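Local coordinates for MymaA.19257.a.B3 (Mycobacterium marinum, PDB 6Q10), which is of unknown function but provides the soluble LytR_C-family domain of a conserved, probably membrane-anchored secreted protein, at residues A[23-28]-A[85-90]; A[30-35]-A[54-59]; A[76-81]-A[108-113]. One frame throughout, in Å; residues are numbered along the deposited sequence.

Overall arrangement
The three contacts lie about 11 Å apart, centre to centre, around one mixed sheet of an α/β domain. Contact 3 pairs antiparallel strands 76-80 and 110-114 within the sheet. Contact 2 sits beside it, where strand 32-36, the other neighbour of strand 110-114, meets the loop leading into strand 60-63. Contact 1 lays the loop before strand 32-36 on helix 85-94, which follows strand 76-80 in the chain and packs on contact 3 through T87 and A88. Along the sequence, contact 2 is nested within the loop closed by contact 1 and ends before contact 3 begins, while contacts 1 and 3 interleave. Strand 110-114 thus links contacts 2 and 3, and contact 1 fixes the helix covering their sheet.

Contact 1: residues A[23-28]-A[85-90]; sequences TPAQLG and QATAAA
A25 and A90, followed by P24 and A86, bury the most surface in this contact, in which an extended run of chain lies against the first turns of helix 85-94. The anchor is one backbone bond: A25 N donates to A86 O over 2.9 Å, with a nearly straight N-H...O angle of 163°. The donor stands well above the carbonyl plane, and A90 N, making the helical bond, reaches the same oxygen from the opposite face. One helix carbonyl is thus held by two N-H groups, and P24 adds a weaker CA-H contact to the same oxygen.

Small side chains let the loop settle this low. The methyl of A25 points at the helix, with A25 CB 4.0 Å from A86 CB, and T87 OG1 is also close by, 3.9 Å from A25 CB. A90 CB in turn meets P24 CB at 4.0 Å and comes within 3.9 Å of A25 O. P24 suits its place by having no N-H to satisfy at this buried position, and the CA-CB edge of its ring meets A89 CB and A90. L27 closes the end of the patch: with CD1 continuing its chain (chi2 -177°), the other branch, L27 CD2, turns to A90 CB at 4.1 Å, while F56 packs against the same leucine. P24 also rests on L134, in a second loop. The helix itself is the connection of a β-α-β crossover between parallel strands 76-80 and 99-102, as is common in α/β folds.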
loop_
_atom_site.group_PDB
_atom_site.type_symbol
_atom_site.label_atom_id
_atom_site.label_comp_id
_atom_site.label_asym_id
_atom_site.label_seq_id
_atom_site.Cartn_x
_atom_site.Cartn_y
_atom_site.Cartn_z
ATOM N N THR A 23 -8.920 1.132 9.946
ATOM C CA THR A 23 -7.780 0.890 10.824
ATOM C C THR A 23 -6.762 0.016 10.105
ATOM O O THR A 23 -7.119 -1.088 9.652
ATOM C CB THR A 23 -8.219 0.207 12.107
ATOM O OG1 THR A 23 -9.161 1.054 12.779
ATOM C CG2 THR A 23 -7.030 -0.016 12.998
ATOM N N PRO A 24 -5.511 0.460 9.947
ATOM C CA PRO A 24 -4.530 -0.359 9.224
ATOM C C PRO A 24 -4.236 -1.642 9.983
ATOM O O PRO A 24 -4.269 -1.697 11.222
ATOM C CB PRO A 24 -3.288 0.528 9.127
ATOM C CG PRO A 24 -3.716 1.903 9.568
ATOM C CD PRO A 24 -5.005 1.796 10.311
ATOM N N ALA A 25 -3.934 -2.677 9.198
ATOM C CA ALA A 25 -3.535 -3.979 9.705
ATOM C C ALA A 25 -2.199 -3.928 10.434
ATOM O O ALA A 25 -1.326 -3.122 10.123
ATOM C CB ALA A 25 -3.400 -4.967 8.539
ATOM N N GLN A 26 -2.016 -4.850 11.378
ATOM C CA GLN A 26 -0.664 -5.158 11.848
ATOM C C GLN A 26 0.207 -5.619 10.680
ATOM O O GLN A 26 -0.199 -6.469 9.878
ATOM C CB GLN A 26 -0.705 -6.244 12.927
ATOM C CG GLN A 26 -1.539 -5.864 14.146
ATOM C CD GLN A 26 -0.998 -4.658 14.920
ATOM O OE1 GLN A 26 -1.662 -3.625 15.024
ATOM N NE2 GLN A 26 0.187 -4.795 15.485
ATOM N N LEU A 27 1.418 -5.070 10.593
ATOM C CA LEU A 27 2.238 -5.319 9.410
ATOM C C LEU A 27 2.561 -6.808 9.243
ATOM O O LEU A 27 2.690 -7.293 8.112
ATOM C CB LEU A 27 3.537 -4.507 9.498
ATOM C CG LEU A 27 3.330 -3.014 9.762
ATOM C CD1 LEU A 27 4.686 -2.323 9.744
ATOM C CD2 LEU A 27 2.366 -2.409 8.753
ATOM N N GLY A 28 2.701 -7.525 10.346
ATOM C CA GLY A 28 2.999 -8.937 10.335
ATOM C C GLY A 28 1.813 -9.822 10.066
ATOM O O GLY A 28 1.923 -11.056 10.168
ATOM N N GLN A 85 -8.913 -4.882 3.147
ATOM C CA GLN A 85 -8.897 -3.423 3.215
ATOM C C GLN A 85 -7.968 -2.910 4.313
ATOM O O GLN A 85 -7.347 -1.855 4.140
ATOM C CB GLN A 85 -10.315 -2.861 3.374
ATOM C CG GLN A 85 -11.007 -3.115 4.686
ATOM C CD GLN A 85 -12.364 -2.423 4.743
ATOM O OE1 GLN A 85 -12.906 -2.011 3.711
ATOM N NE2 GLN A 85 -12.908 -2.278 5.948
ATOM N N ALA A 86 -7.843 -3.618 5.446
ATOM C CA ALA A 86 -6.924 -3.127 6.476
ATOM C C ALA A 86 -5.475 -3.249 6.036
ATOM O O ALA A 86 -4.656 -2.381 6.360
ATOM C CB ALA A 86 -7.137 -3.870 7.797
ATOM N N THR A 87 -5.129 -4.308 5.296
ATOM C CA THR A 87 -3.799 -4.368 4.730
ATOM C C THR A 87 -3.571 -3.235 3.750
ATOM O O THR A 87 -2.513 -2.593 3.760
ATOM C CB THR A 87 -3.594 -5.714 4.055
ATOM O OG1 THR A 87 -3.596 -6.722 5.078
ATOM C CG2 THR A 87 -2.265 -5.737 3.330
ATOM N N ALA A 88 -4.558 -2.965 2.903
ATOM C CA ALA A 88 -4.397 -1.869 1.959
ATOM C C ALA A 88 -4.197 -0.544 2.690
ATOM O O ALA A 88 -3.409 0.299 2.253
ATOM C CB ALA A 88 -5.615 -1.793 1.040
ATOM N N ALA A 89 -4.879 -0.364 3.829
ATOM C CA ALA A 89 -4.712 0.870 4.598
ATOM C C ALA A 89 -3.289 0.985 5.120
ATOM O O ALA A 89 -2.740 2.092 5.205
ATOM C CB ALA A 89 -5.704 0.902 5.756
ATOM N N ALA A 90 -2.701 -0.150 5.535
ATOM C CA ALA A 90 -1.318 -0.149 5.997
ATOM C C ALA A 90 -0.358 0.193 4.859
ATOM O O ALA A 90 0.553 1.010 5.039
ATOM C CB ALA A 90 -0.965 -1.522 6.611
#

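Contact 2: residues A[30-35]-A[54-59]; sequences TKVRVL and LGFTQP
P59 and V32 form the dense half of this contact, where the loop after helix 43-54 closes on the start of strand 32-36. V32 O points at the CA-CB edge of the proline, 3.1 Å from P59 CA, and P59 CB meets V32 CB at 4.2 Å. V34 runs alongside the same ring, the two side chains pointing the same way. F56 fills the next place: its CD2 edge meets T30 OG1 at 3.5 Å near the ring plane, and V32 CG2 approaches it obliquely. L51 and V91 pack round this phenylalanine from two helices, which suits a large aromatic group.

The open side is at T57, which is exposed; T30, itself buried, belongs to both halves, packing on F56 while its polar atoms meet water. One water donates to T57 O at 2.6 Å and to T30 OG1 at 2.8 Å, and accepts from V32 N. A second donates to T30 O and accepts from T57 OG1 at 2.7 Å. With chi1 at 61°, T30 OG1 sits between its own backbone N and carbonyl carbon, from where it also donates to L27 O.

No direct hydrogen bond joins the two segments. Apolar packing holds one half and water bridges the other, while the strand pairing of V32 and V34 begins at T60, just beyond a proline that has no N-H to give.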
loop_
_atom_site.group_PDB
_atom_site.type_symbol
_atom_site.label_atom_id
_atom_site.label_comp_id
_atom_site.label_asym_id
_atom_site.label_seq_id
_atom_site.Cartn_x
_atom_site.Cartn_y
_atom_site.Cartn_z
ATOM N N THR A 30 -0.108 -9.217 7.149
ATOM C CA THR A 30 -0.444 -8.748 5.816
ATOM C C THR A 30 0.030 -9.738 4.762
ATOM O O THR A 30 0.922 -10.551 4.998
ATOM C CB THR A 30 0.171 -7.367 5.506
ATOM O OG1 THR A 30 1.603 -7.442 5.564
ATOM C CG2 THR A 30 -0.341 -6.271 6.465
ATOM N N LYS A 31 -0.579 -9.648 3.579
ATOM C CA LYS A 31 -0.231 -10.481 2.426
ATOM C C LYS A 31 -0.129 -9.540 1.223
ATOM O O LYS A 31 -1.095 -9.374 0.472
ATOM C CB LYS A 31 -1.264 -11.559 2.217
ATOM N N VAL A 32 1.042 -8.941 1.019
ATOM C CA VAL A 32 1.256 -7.931 -0.020
ATOM C C VAL A 32 2.077 -8.490 -1.174
ATOM O O VAL A 32 3.072 -9.196 -0.970
ATOM C CB VAL A 32 1.959 -6.688 0.578
ATOM C CG1 VAL A 32 2.291 -5.656 -0.482
ATOM C CG2 VAL A 32 1.073 -6.044 1.623
ATOM N N ARG A 33 1.658 -8.157 -2.394
ATOM C CA ARG A 33 2.384 -8.443 -3.621
ATOM C C ARG A 33 2.766 -7.108 -4.223
ATOM O O ARG A 33 1.899 -6.260 -4.400
ATOM C CB ARG A 33 1.528 -9.202 -4.632
ATOM C CG ARG A 33 0.918 -10.471 -4.159
ATOM C CD ARG A 33 0.336 -11.189 -5.391
ATOM N NE ARG A 33 -0.463 -12.359 -5.031
ATOM C CZ ARG A 33 -1.773 -12.326 -4.779
ATOM N NH1 ARG A 33 -2.438 -11.177 -4.848
ATOM N NH2 ARG A 33 -2.418 -13.436 -4.448
ATOM N N VAL A 34 4.048 -6.919 -4.543
ATOM C CA VAL A 34 4.508 -5.708 -5.231
ATOM C C VAL A 34 4.620 -6.040 -6.712
ATOM O O VAL A 34 5.293 -7.003 -7.086
ATOM C CB VAL A 34 5.847 -5.215 -4.672
ATOM C CG1 VAL A 34 6.221 -3.881 -5.347
ATOM C CG2 VAL A 34 5.750 -5.051 -3.155
ATOM N N LEU A 35 3.917 -5.282 -7.547
ATOM C CA LEU A 35 3.835 -5.545 -8.983
ATOM C C LEU A 35 4.447 -4.371 -9.731
ATOM O O LEU A 35 4.062 -3.224 -9.516
ATOM C CB LEU A 35 2.377 -5.777 -9.437
ATOM C CG LEU A 35 1.652 -6.931 -8.719
ATOM C CD1 LEU A 35 0.233 -7.058 -9.192
ATOM C CD2 LEU A 35 2.401 -8.258 -8.930
ATOM N N LEU A 54 10.414 -2.754 6.990
ATOM C CA LEU A 54 9.498 -2.026 7.862
ATOM C C LEU A 54 8.679 -2.938 8.756
ATOM O O LEU A 54 8.026 -2.456 9.686
ATOM C CB LEU A 54 8.527 -1.168 7.039
ATOM C CG LEU A 54 9.127 -0.026 6.235
ATOM C CD1 LEU A 54 8.044 0.477 5.329
ATOM C CD2 LEU A 54 9.653 1.076 7.148
ATOM N N GLY A 55 8.665 -4.235 8.492
ATOM C CA GLY A 55 7.898 -5.145 9.308
ATOM C C GLY A 55 6.759 -5.837 8.601
ATOM O O GLY A 55 6.079 -6.644 9.245
ATOM N N PHE A 56 6.511 -5.553 7.315
ATOM C CA PHE A 56 5.493 -6.292 6.568
ATOM C C PHE A 56 5.969 -7.721 6.365
ATOM O O PHE A 56 7.131 -7.946 6.051
ATOM C CB PHE A 56 5.231 -5.665 5.197
ATOM C CG PHE A 56 4.467 -4.358 5.235
ATOM C CD1 PHE A 56 5.126 -3.161 5.531
ATOM C CD2 PHE A 56 3.108 -4.318 4.920
ATOM C CE1 PHE A 56 4.410 -1.951 5.539
ATOM C CE2 PHE A 56 2.413 -3.096 4.937
ATOM C CZ PHE A 56 3.073 -1.935 5.223
ATOM N N THR A 57 5.070 -8.684 6.552
ATOM C CA THR A 57 5.374 -10.053 6.162
ATOM C C THR A 57 5.915 -10.044 4.748
ATOM O O THR A 57 5.385 -9.342 3.890
ATOM C CB THR A 57 4.119 -10.907 6.254
ATOM O OG1 THR A 57 3.636 -10.839 7.599
ATOM C CG2 THR A 57 4.440 -12.349 5.905
ATOM N N GLN A 58 6.999 -10.793 4.524
ATOM C CA GLN A 58 7.746 -10.696 3.277
ATOM C C GLN A 58 6.835 -10.582 2.059
ATOM O O GLN A 58 6.138 -11.545 1.714
ATOM C CB GLN A 58 8.663 -11.901 3.104
ATOM C CG GLN A 58 9.249 -12.031 1.697
ATOM C CD GLN A 58 10.444 -11.129 1.466
ATOM O OE1 GLN A 58 11.572 -11.488 1.810
ATOM N NE2 GLN A 58 10.214 -9.966 0.859
ATOM N N PRO A 59 6.821 -9.446 1.383
ATOM C CA PRO A 59 5.980 -9.322 0.194
ATOM C C PRO A 59 6.601 -10.046 -0.981
ATOM O O PRO A 59 7.798 -10.332 -1.016
ATOM C CB PRO A 59 5.928 -7.809 -0.061
ATOM C CG PRO A 59 6.230 -7.213 1.224
ATOM C CD PRO A 59 7.244 -8.112 1.858
HETATM O O HOH W 1 2.983 -8.514 3.313
HETATM O O HOH W 2 1.429 -12.289 7.156
#

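Contact 3: residues A[76-81]-A[108-113]; sequences GQIRFG and DSVDLV
R79 and D111, like Q77 and V113, are hydrogen-bonded pairs of an antiparallel ladder within the mixed sheet of this α/β domain. Each pair exchanges two backbone bonds: R79 N reaches D111 O over 2.8 Å, for instance, and V113 N reaches Q77 O over 2.8 Å at a nearly linear 173°. Weaker CA-H...O contacts fill the gaps, as from I78 CA to D111 O. G76 opens the ladder with a phi of 151°, natural for glycine, and brings its CA to 3.0 Å from V113 O.

Apolar contacts gather on one face. I78 CG2 meets V110 CG1 at 3.5 Å, I78 CG1 faces L112 CD1, and F80 CB touches V110 CG2 at 3.8 Å. Branched and aromatic residues suit this side because helix 85-94 covers it: A88 and V91 over I78, A88 over F80, T87 over V110.

The other face is polar apart from V113. D64 and R79 form a salt bridge, and D111 is shared by R33 and R105, so the buried charges are paired. A water joins R79 NH1 to D111 OD2. Q77 OE1 accepts from both NE and NH2 of R79, side-on and in the guanidinium plane, while Q77 NE2 bonds to Y67 OH. The R79 guanidinium, bonded in its plane along one edge, is covered on one face by a methyl: V113 CG2 sits over its centre, 3.5 Å from R79 CZ.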
loop_
_atom_site.group_PDB
_atom_site.type_symbol
_atom_site.label_atom_id
_atom_site.label_comp_id
_atom_site.label_asym_id
_atom_site.label_seq_id
_atom_site.Cartn_x
_atom_site.Cartn_y
_atom_site.Cartn_z
ATOM N N GLY A 76 1.138 4.901 -8.755
ATOM C CA GLY A 76 0.792 3.492 -8.726
ATOM C C GLY A 76 -0.602 3.272 -8.184
ATOM O O GLY A 76 -1.404 4.181 -8.096
ATOM N N GLN A 77 -0.886 2.018 -7.838
ATOM C CA GLN A 77 -2.218 1.622 -7.386
ATOM C C GLN A 77 -2.081 0.674 -6.216
ATOM O O GLN A 77 -1.070 -0.016 -6.083
ATOM C CB GLN A 77 -3.025 0.896 -8.486
ATOM C CG GLN A 77 -3.217 1.740 -9.691
ATOM C CD GLN A 77 -3.854 0.993 -10.838
ATOM O OE1 GLN A 77 -3.809 -0.245 -10.911
ATOM N NE2 GLN A 77 -4.454 1.755 -11.758
ATOM N N ILE A 78 -3.096 0.642 -5.360
ATOM C CA ILE A 78 -3.229 -0.417 -4.368
ATOM C C ILE A 78 -4.533 -1.133 -4.666
ATOM O O ILE A 78 -5.596 -0.500 -4.682
ATOM C CB ILE A 78 -3.207 0.126 -2.935
ATOM C CG1 ILE A 78 -1.890 0.856 -2.677
ATOM C CG2 ILE A 78 -3.352 -1.030 -1.917
ATOM C CD1 ILE A 78 -1.876 1.623 -1.337
ATOM N N ARG A 79 -4.444 -2.426 -4.975
ATOM C CA ARG A 79 -5.597 -3.221 -5.401
ATOM C C ARG A 79 -5.892 -4.263 -4.331
ATOM O O ARG A 79 -4.974 -4.930 -3.836
ATOM C CB ARG A 79 -5.337 -3.907 -6.735
ATOM C CG ARG A 79 -4.903 -3.001 -7.880
ATOM C CD ARG A 79 -4.569 -3.869 -9.079
ATOM N NE ARG A 79 -4.005 -3.053 -10.156
ATOM C CZ ARG A 79 -3.206 -3.513 -11.105
ATOM N NH1 ARG A 79 -2.868 -4.801 -11.130
ATOM N NH2 ARG A 79 -2.731 -2.681 -12.039
ATOM N N PHE A 80 -7.165 -4.404 -3.973
ATOM C CA PHE A 80 -7.523 -5.254 -2.836
ATOM C C PHE A 80 -8.992 -5.615 -2.943
ATOM O O PHE A 80 -9.749 -5.018 -3.711
ATOM C CB PHE A 80 -7.265 -4.532 -1.503
ATOM C CG PHE A 80 -7.958 -3.205 -1.415
ATOM C CD1 PHE A 80 -9.175 -3.077 -0.776
ATOM C CD2 PHE A 80 -7.383 -2.077 -1.978
ATOM C CE1 PHE A 80 -9.814 -1.854 -0.706
ATOM C CE2 PHE A 80 -8.020 -0.846 -1.904
ATOM C CZ PHE A 80 -9.242 -0.744 -1.276
ATOM N N GLY A 81 -9.390 -6.604 -2.151
ATOM C CA GLY A 81 -10.785 -6.892 -1.920
ATOM C C GLY A 81 -11.171 -6.456 -0.513
ATOM O O GLY A 81 -10.331 -6.089 0.300
ATOM N N ASP A 108 -7.580 -12.004 1.140
ATOM C CA ASP A 108 -7.106 -10.822 1.840
ATOM C C ASP A 108 -5.796 -10.284 1.273
ATOM O O ASP A 108 -5.149 -9.449 1.914
ATOM C CB ASP A 108 -6.969 -11.129 3.341
ATOM C CG ASP A 108 -6.032 -12.277 3.621
ATOM O OD1 ASP A 108 -5.470 -12.872 2.681
ATOM O OD2 ASP A 108 -5.858 -12.609 4.809
ATOM N N SER A 109 -5.397 -10.741 0.090
ATOM C CA SER A 109 -4.161 -10.265 -0.494
ATOM C C SER A 109 -4.354 -8.854 -1.025
ATOM O O SER A 109 -5.466 -8.423 -1.365
ATOM C CB SER A 109 -3.715 -11.174 -1.633
ATOM O OG SER A 109 -4.641 -11.119 -2.715
ATOM N N VAL A 110 -3.240 -8.137 -1.107
ATOM C CA VAL A 110 -3.229 -6.768 -1.601
ATOM C C VAL A 110 -2.068 -6.602 -2.573
ATOM O O VAL A 110 -0.948 -7.053 -2.290
ATOM C CB VAL A 110 -3.090 -5.801 -0.416
ATOM C CG1 VAL A 110 -2.898 -4.379 -0.929
ATOM C CG2 VAL A 110 -4.330 -5.909 0.490
ATOM N N ASP A 111 -2.326 -5.960 -3.721
ATOM C CA ASP A 111 -1.273 -5.669 -4.686
ATOM C C ASP A 111 -0.896 -4.193 -4.601
ATOM O O ASP A 111 -1.758 -3.334 -4.780
ATOM C CB ASP A 111 -1.733 -5.997 -6.102
ATOM C CG ASP A 111 -2.154 -7.462 -6.275
ATOM O OD1 ASP A 111 -1.669 -8.313 -5.515
ATOM O OD2 ASP A 111 -2.970 -7.759 -7.167
ATOM N N LEU A 112 0.393 -3.908 -4.362
ATOM C CA LEU A 112 0.962 -2.570 -4.498
ATOM C C LEU A 112 1.588 -2.514 -5.883
ATOM O O LEU A 112 2.545 -3.241 -6.164
ATOM C CB LEU A 112 2.003 -2.296 -3.415
ATOM C CG LEU A 112 2.794 -1.015 -3.642
ATOM C CD1 LEU A 112 1.887 0.234 -3.659
ATOM C CD2 LEU A 112 3.854 -0.930 -2.525
ATOM N N VAL A 113 0.985 -1.723 -6.778
ATOM C CA VAL A 113 1.382 -1.658 -8.176
ATOM C C VAL A 113 2.191 -0.389 -8.379
ATOM O O VAL A 113 1.680 0.714 -8.152
ATOM C CB VAL A 113 0.157 -1.675 -9.098
ATOM C CG1 VAL A 113 0.621 -1.817 -10.568
ATOM C CG2 VAL A 113 -0.754 -2.840 -8.699
HETATM O O HOH W 3 -3.660 -7.120 -9.646
HETATM O O HOH W 4 -7.876 -8.262 -0.448
#